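Long-range contacts in 5'-Methylthioadenosine Nucleosidase (PDB 2H8G), which belongs to the phosphorylase superfamily and holds adenine in a pocket built partly from its central mixed beta-sheet: residues V137-R142 against T189-N194; L175-S180 against L198-G203. One frame throughout, in Å; residues are numbered along the deposited sequence.

Overall arrangement
Contact 2 joins the two parallel strands of the beta-alpha-beta unit 171-177, 185-193, 198-200, about 9 Å from the centre of the chain, and every residue that touches is buried. Contact 1 sets the helix of that unit against the end of strand 130-138, the sheet neighbour of 171-177, and the loop that follows; it lies about 18 Å from the chain centre, is only partly buried, and is made by apolar atoms and one water. Contact 2 instead runs on backbone hydrogen bonds, a carboxylate and a lysine that reaches adenine. The two touch through probable hydrogen bonds, V137 O with T177 N and D140 OD2 with D179 N.

Contact 1 (V137-R142 against T189-N194); sequences VFHDRR and TLIIAN
N194 ND2 has two polar partners, a water at 3.0 Å and S176 OG of strand 171-177, and it donates to both. That water in turn donates to F138 O at 2.8 Å, which makes it the polar bridge between 137-142 and 189-194, since no direct hydrogen bond joins the segments. With N194 CG between its own backbone N and carbonyl carbon (chi1 66°), the amide turns toward 137-142. V137 CG2 packs against N194 ND2 at 3.6 Å. The main apolar touch is that of I191 on H139. The isoleucine's CD1 stands over the middle of the imidazole, 3.8 Å from the ring centroid and only 10° off the normal, a CH-pi contact on the ring face; I191 CG1 lies nearer the CB end of the ring, 3.6 Å from H139 CG. CB of H139 points toward the helix, and chi2 of 77° turns the ring so that one face meets I191. Farther along, L190 CD1 touches 137-142 at two places, H139 O at 3.3 Å and R142 CD at 3.5 Å. It meets only the aliphatic part of that arginine, crossing it at about a right angle, while the guanidinium makes salt bridges with D187 and D182 of the second subunit. The contact thus lays helix 185-193 beside the end of strand 130-138, with S176 of strand 171-177 touching V137, H139 and I191, and K199 of strand 198-200 touching H139 and I191.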
loop_
_atom_site.group_PDB
_atom_site.type_symbol
_atom_site.label_atom_id
_atom_site.label_comp_id
_atom_site.label_asym_id
_atom_site.label_seq_id
_atom_site.Cartn_x
_atom_site.Cartn_y
_atom_site.Cartn_z
ATOM N N VAL A 137 8.855 -3.988 -10.614
ATOM C CA VAL A 137 8.674 -5.107 -9.700
ATOM C C VAL A 137 8.881 -4.634 -8.266
ATOM O O VAL A 137 9.354 -3.515 -8.043
ATOM C CB VAL A 137 9.717 -6.230 -9.960
ATOM C CG1 VAL A 137 9.534 -6.807 -11.350
ATOM C CG2 VAL A 137 11.132 -5.684 -9.801
ATOM N N PHE A 138 8.506 -5.484 -7.309
ATOM C CA PHE A 138 8.730 -5.220 -5.879
ATOM C C PHE A 138 9.883 -6.132 -5.466
ATOM O O PHE A 138 9.973 -7.259 -5.951
ATOM C CB PHE A 138 7.551 -5.643 -4.992
ATOM C CG PHE A 138 6.333 -4.772 -5.091
ATOM C CD1 PHE A 138 5.316 -5.085 -5.978
ATOM C CD2 PHE A 138 6.171 -3.679 -4.245
ATOM C CE1 PHE A 138 4.144 -4.331 -6.019
ATOM C CE2 PHE A 138 5.007 -2.917 -4.278
ATOM C CZ PHE A 138 3.991 -3.243 -5.162
ATOM N N HIS A 139 10.746 -5.667 -4.568
ATOM C CA HIS A 139 11.834 -6.517 -4.085
ATOM C C HIS A 139 11.675 -6.867 -2.606
ATOM O O HIS A 139 12.463 -7.647 -2.073
ATOM C CB HIS A 139 13.213 -5.876 -4.316
ATOM C CG HIS A 139 13.331 -4.464 -3.828
ATOM N ND1 HIS A 139 13.488 -4.132 -2.498
ATOM C CD2 HIS A 139 13.330 -3.296 -4.510
ATOM C CE1 HIS A 139 13.578 -2.816 -2.385
ATOM N NE2 HIS A 139 13.484 -2.287 -3.591
ATOM N N ASP A 140 10.654 -6.324 -1.944
ATOM C CA ASP A 140 10.461 -6.597 -0.523
ATOM C C ASP A 140 9.145 -7.265 -0.131
ATOM O O ASP A 140 8.704 -7.157 1.016
ATOM C CB ASP A 140 10.648 -5.305 0.285
ATOM C CG ASP A 140 9.536 -4.292 0.051
ATOM O OD1 ASP A 140 8.796 -4.417 -0.948
ATOM O OD2 ASP A 140 9.420 -3.352 0.874
ATOM N N ARG A 141 8.505 -7.950 -1.074
ATOM C CA ARG A 141 7.269 -8.666 -0.757
ATOM C C ARG A 141 7.611 -10.122 -1.034
ATOM O O ARG A 141 7.248 -10.680 -2.071
ATOM C CB ARG A 141 6.107 -8.197 -1.639
ATOM C CG ARG A 141 5.939 -6.684 -1.663
ATOM C CD ARG A 141 4.523 -6.283 -2.060
ATOM N NE ARG A 141 4.103 -6.902 -3.309
ATOM C CZ ARG A 141 2.889 -6.749 -3.828
ATOM N NH1 ARG A 141 1.994 -5.996 -3.197
ATOM N NH2 ARG A 141 2.561 -7.362 -4.958
ATOM N N ARG A 142 8.341 -10.717 -0.094
ATOM C CA ARG A 142 8.805 -12.094 -0.225
ATOM C C ARG A 142 7.837 -13.115 0.348
ATOM O O ARG A 142 7.625 -13.176 1.551
ATOM C CB ARG A 142 10.162 -12.253 0.471
ATOM C CG ARG A 142 11.211 -11.198 0.088
ATOM C CD ARG A 142 12.503 -11.412 0.878
ATOM N NE ARG A 142 12.222 -11.511 2.308
ATOM C CZ ARG A 142 12.191 -10.485 3.154
ATOM N NH1 ARG A 142 12.449 -9.253 2.731
ATOM N NH2 ARG A 142 11.851 -10.692 4.421
ATOM N N THR A 189 20.002 -9.073 -2.795
ATOM C CA THR A 189 20.024 -10.334 -3.528
ATOM C C THR A 189 18.904 -10.384 -4.563
ATOM O O THR A 189 19.104 -10.831 -5.692
ATOM C CB THR A 189 19.864 -11.541 -2.574
ATOM O OG1 THR A 189 20.933 -11.545 -1.620
ATOM C CG2 THR A 189 19.892 -12.844 -3.360
ATOM N N LEU A 190 17.727 -9.913 -4.169
ATOM C CA LEU A 190 16.569 -9.914 -5.047
ATOM C C LEU A 190 16.647 -8.858 -6.150
ATOM O O LEU A 190 16.225 -9.104 -7.278
ATOM C CB LEU A 190 15.302 -9.739 -4.206
ATOM C CG LEU A 190 15.117 -10.892 -3.207
ATOM C CD1 LEU A 190 14.014 -10.577 -2.215
ATOM C CD2 LEU A 190 14.813 -12.171 -3.974
ATOM N N ILE A 191 17.188 -7.686 -5.832
ATOM C CA ILE A 191 17.317 -6.626 -6.827
ATOM C C ILE A 191 18.323 -7.035 -7.902
ATOM O O ILE A 191 18.084 -6.842 -9.095
ATOM C CB ILE A 191 17.768 -5.299 -6.169
ATOM C CG1 ILE A 191 16.645 -4.768 -5.268
ATOM C CG2 ILE A 191 18.124 -4.277 -7.242
ATOM C CD1 ILE A 191 17.042 -3.596 -4.391
ATOM N N ILE A 192 19.447 -7.606 -7.479
ATOM C CA ILE A 192 20.465 -8.046 -8.424
ATOM C C ILE A 192 19.877 -9.139 -9.311
ATOM O O ILE A 192 20.151 -9.199 -10.509
ATOM C CB ILE A 192 21.705 -8.607 -7.698
ATOM C CG1 ILE A 192 22.361 -7.509 -6.856
ATOM C CG2 ILE A 192 22.694 -9.152 -8.719
ATOM C CD1 ILE A 192 23.622 -7.952 -6.124
ATOM N N ALA A 193 19.046 -9.990 -8.712
ATOM C CA ALA A 193 18.412 -11.088 -9.430
ATOM C C ALA A 193 17.324 -10.634 -10.401
ATOM O O ALA A 193 17.121 -11.270 -11.436
ATOM C CB ALA A 193 17.839 -12.097 -8.436
ATOM N N ASN A 194 16.618 -9.548 -10.076
ATOM C CA ASN A 194 15.567 -9.069 -10.969
ATOM C C ASN A 194 16.103 -8.123 -12.043
ATOM O O ASN A 194 15.345 -7.599 -12.856
ATOM C CB ASN A 194 14.402 -8.421 -10.188
ATOM C CG ASN A 194 14.788 -7.134 -9.468
ATOM O OD1 ASN A 194 15.590 -6.344 -9.958
ATOM N ND2 ASN A 194 14.177 -6.908 -8.308
HETATM O O HOH W 1 11.933 -8.652 -7.387
#

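Contact 2 (L175-S180 against L198-G203); sequences LSTGDS and LKDMEG. With ADE (adenine), chain C.
K199, on strand 198-200, can be followed across the contact from backbone to adenine. K199 CB lies 4.0 Å from S176 O of the neighbouring strand, and CG, CD and CE then run past adenine N1 without a polar contact. The chain is fully extended from chi1 to chi3 and bends only at chi4 (-63°), which turns NZ onto N1. K199 NZ donates to adenine N1 at 2.8 Å. S180 O (weakly), D182 O and a water that lies near S180 O and D200 O are also within bonding distance of NZ, more acceptors than its three N-H can serve at once.

Beneath it the strands pair in parallel, their short axes 27° apart: S176 N donates to L198 O at 2.9 Å, D200 N to S176 O at 3.0 Å, and G178 N to D200 O. On the face carrying L175, T177 and D200, the aspartate is held at both oxygens. T177 OG1 donates to the syn lone pair of D200 OD2 at 2.6 Å, while G203 N reaches D200 OD1 at 2.7 Å, 25° out of the carboxylate plane, an Asx motif at the start of helix 203-212. L175 CD1 and CD2 pack against the carboxylate.

Several bonds thus fix the carboxylate's rotation, and a salt bridge from K221 completes the grip on OD1; on the other sheet face, backbone carbonyls and water position the lysine amine that meets adenine.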
loop_
_atom_site.group_PDB
_atom_site.type_symbol
_atom_site.label_atom_id
_atom_site.label_comp_id
_atom_site.label_asym_id
_atom_site.label_seq_id
_atom_site.Cartn_x
_atom_site.Cartn_y
_atom_site.Cartn_z
ATOM N N LEU A 175 12.540 -0.959 -12.906
ATOM C CA LEU A 175 12.464 -0.319 -11.602
ATOM C C LEU A 175 12.067 -1.349 -10.543
ATOM O O LEU A 175 11.166 -2.156 -10.769
ATOM C CB LEU A 175 11.407 0.794 -11.636
ATOM C CG LEU A 175 11.045 1.464 -10.304
ATOM C CD1 LEU A 175 12.266 2.150 -9.731
ATOM C CD2 LEU A 175 9.916 2.471 -10.517
ATOM N N SER A 176 12.738 -1.320 -9.396
ATOM C CA SER A 176 12.424 -2.235 -8.304
ATOM C C SER A 176 12.024 -1.382 -7.102
ATOM O O SER A 176 12.781 -0.505 -6.660
ATOM C CB SER A 176 13.633 -3.117 -7.979
ATOM O OG SER A 176 13.259 -4.148 -7.083
ATOM N N THR A 177 10.826 -1.654 -6.594
ATOM C CA THR A 177 10.222 -0.920 -5.491
ATOM C C THR A 177 10.224 -1.649 -4.157
ATOM O O THR A 177 10.026 -2.861 -4.100
ATOM C CB THR A 177 8.747 -0.599 -5.843
ATOM O OG1 THR A 177 8.714 0.222 -7.017
ATOM C CG2 THR A 177 8.035 0.095 -4.686
ATOM N N GLY A 178 10.424 -0.886 -3.088
ATOM C CA GLY A 178 10.392 -1.430 -1.745
ATOM C C GLY A 178 10.130 -0.277 -0.794
ATOM O O GLY A 178 10.412 0.873 -1.131
ATOM N N ASP A 179 9.612 -0.558 0.395
ATOM C CA ASP A 179 9.336 0.523 1.332
ATOM C C ASP A 179 10.490 0.988 2.201
ATOM O O ASP A 179 10.285 1.771 3.130
ATOM C CB ASP A 179 8.149 0.165 2.217
ATOM C CG ASP A 179 6.841 0.369 1.506
ATOM O OD1 ASP A 179 6.290 -0.610 0.965
ATOM O OD2 ASP A 179 6.376 1.526 1.471
ATOM N N SER A 180 11.694 0.511 1.913
ATOM C CA SER A 180 12.863 0.934 2.673
ATOM C C SER A 180 13.781 1.741 1.766
ATOM O O SER A 180 13.931 1.434 0.585
ATOM C CB SER A 180 13.607 -0.275 3.240
ATOM O OG SER A 180 12.818 -0.946 4.207
ATOM N N LEU A 198 17.012 0.664 -11.534
ATOM C CA LEU A 198 16.552 1.701 -10.605
ATOM C C LEU A 198 15.852 1.141 -9.373
ATOM O O LEU A 198 15.239 0.074 -9.426
ATOM C CB LEU A 198 15.578 2.625 -11.336
ATOM C CG LEU A 198 16.001 3.082 -12.732
ATOM C CD1 LEU A 198 14.792 3.633 -13.474
ATOM C CD2 LEU A 198 17.111 4.115 -12.633
ATOM N N LYS A 199 15.917 1.894 -8.279
ATOM C CA LYS A 199 15.319 1.493 -7.012
ATOM C C LYS A 199 14.548 2.666 -6.416
ATOM O O LYS A 199 15.087 3.772 -6.297
ATOM C CB LYS A 199 16.431 1.045 -6.051
ATOM C CG LYS A 199 15.981 0.649 -4.657
ATOM C CD LYS A 199 17.196 0.291 -3.785
ATOM C CE LYS A 199 16.784 -0.138 -2.393
ATOM N NZ LYS A 199 16.090 0.951 -1.644
ATOM N N ASP A 200 13.289 2.435 -6.051
ATOM C CA ASP A 200 12.481 3.503 -5.461
ATOM C C ASP A 200 11.556 2.963 -4.379
ATOM O O ASP A 200 11.701 1.820 -3.938
ATOM C CB ASP A 200 11.661 4.233 -6.526
ATOM C CG ASP A 200 10.426 3.466 -6.943
ATOM O OD1 ASP A 200 9.461 4.100 -7.426
ATOM O OD2 ASP A 200 10.417 2.224 -6.803
ATOM N N MET A 201 10.599 3.782 -3.955
ATOM C CA MET A 201 9.694 3.381 -2.893
ATOM C C MET A 201 8.204 3.436 -3.220
ATOM O O MET A 201 7.387 3.191 -2.335
ATOM C CB MET A 201 9.979 4.224 -1.641
ATOM C CG MET A 201 11.366 4.000 -1.060
ATOM S SD MET A 201 11.852 5.209 0.190
ATOM C CE MET A 201 10.724 4.812 1.483
ATOM N N GLU A 202 7.846 3.727 -4.471
ATOM C CA GLU A 202 6.422 3.815 -4.832
ATOM C C GLU A 202 5.998 3.190 -6.165
ATOM O O GLU A 202 4.861 2.732 -6.298
ATOM C CB GLU A 202 5.966 5.277 -4.883
ATOM C CG GLU A 202 6.024 6.065 -3.578
ATOM C CD GLU A 202 7.384 6.676 -3.300
ATOM O OE1 GLU A 202 8.092 7.030 -4.272
ATOM O OE2 GLU A 202 7.725 6.825 -2.103
ATOM N N GLY A 203 6.895 3.201 -7.144
ATOM C CA GLY A 203 6.575 2.718 -8.480
ATOM C C GLY A 203 5.688 1.505 -8.692
ATOM O O GLY A 203 4.644 1.593 -9.343
HETATM N N9 ADE C . 14.940 7.356 -3.623
HETATM C C8 ADE C . 16.136 7.925 -3.894
HETATM N N7 ADE C . 17.187 7.083 -3.746
HETATM C C5 ADE C . 16.609 5.905 -3.355
HETATM C C6 ADE C . 17.125 4.598 -3.027
HETATM N N6 ADE C . 18.427 4.341 -3.069
HETATM N N1 ADE C . 16.200 3.595 -2.653
HETATM C C2 ADE C . 14.855 3.878 -2.614
HETATM N N3 ADE C . 14.276 5.103 -2.913
HETATM C C4 ADE C . 15.213 6.055 -3.274
HETATM O O HOH W 2 13.341 0.559 -2.002
#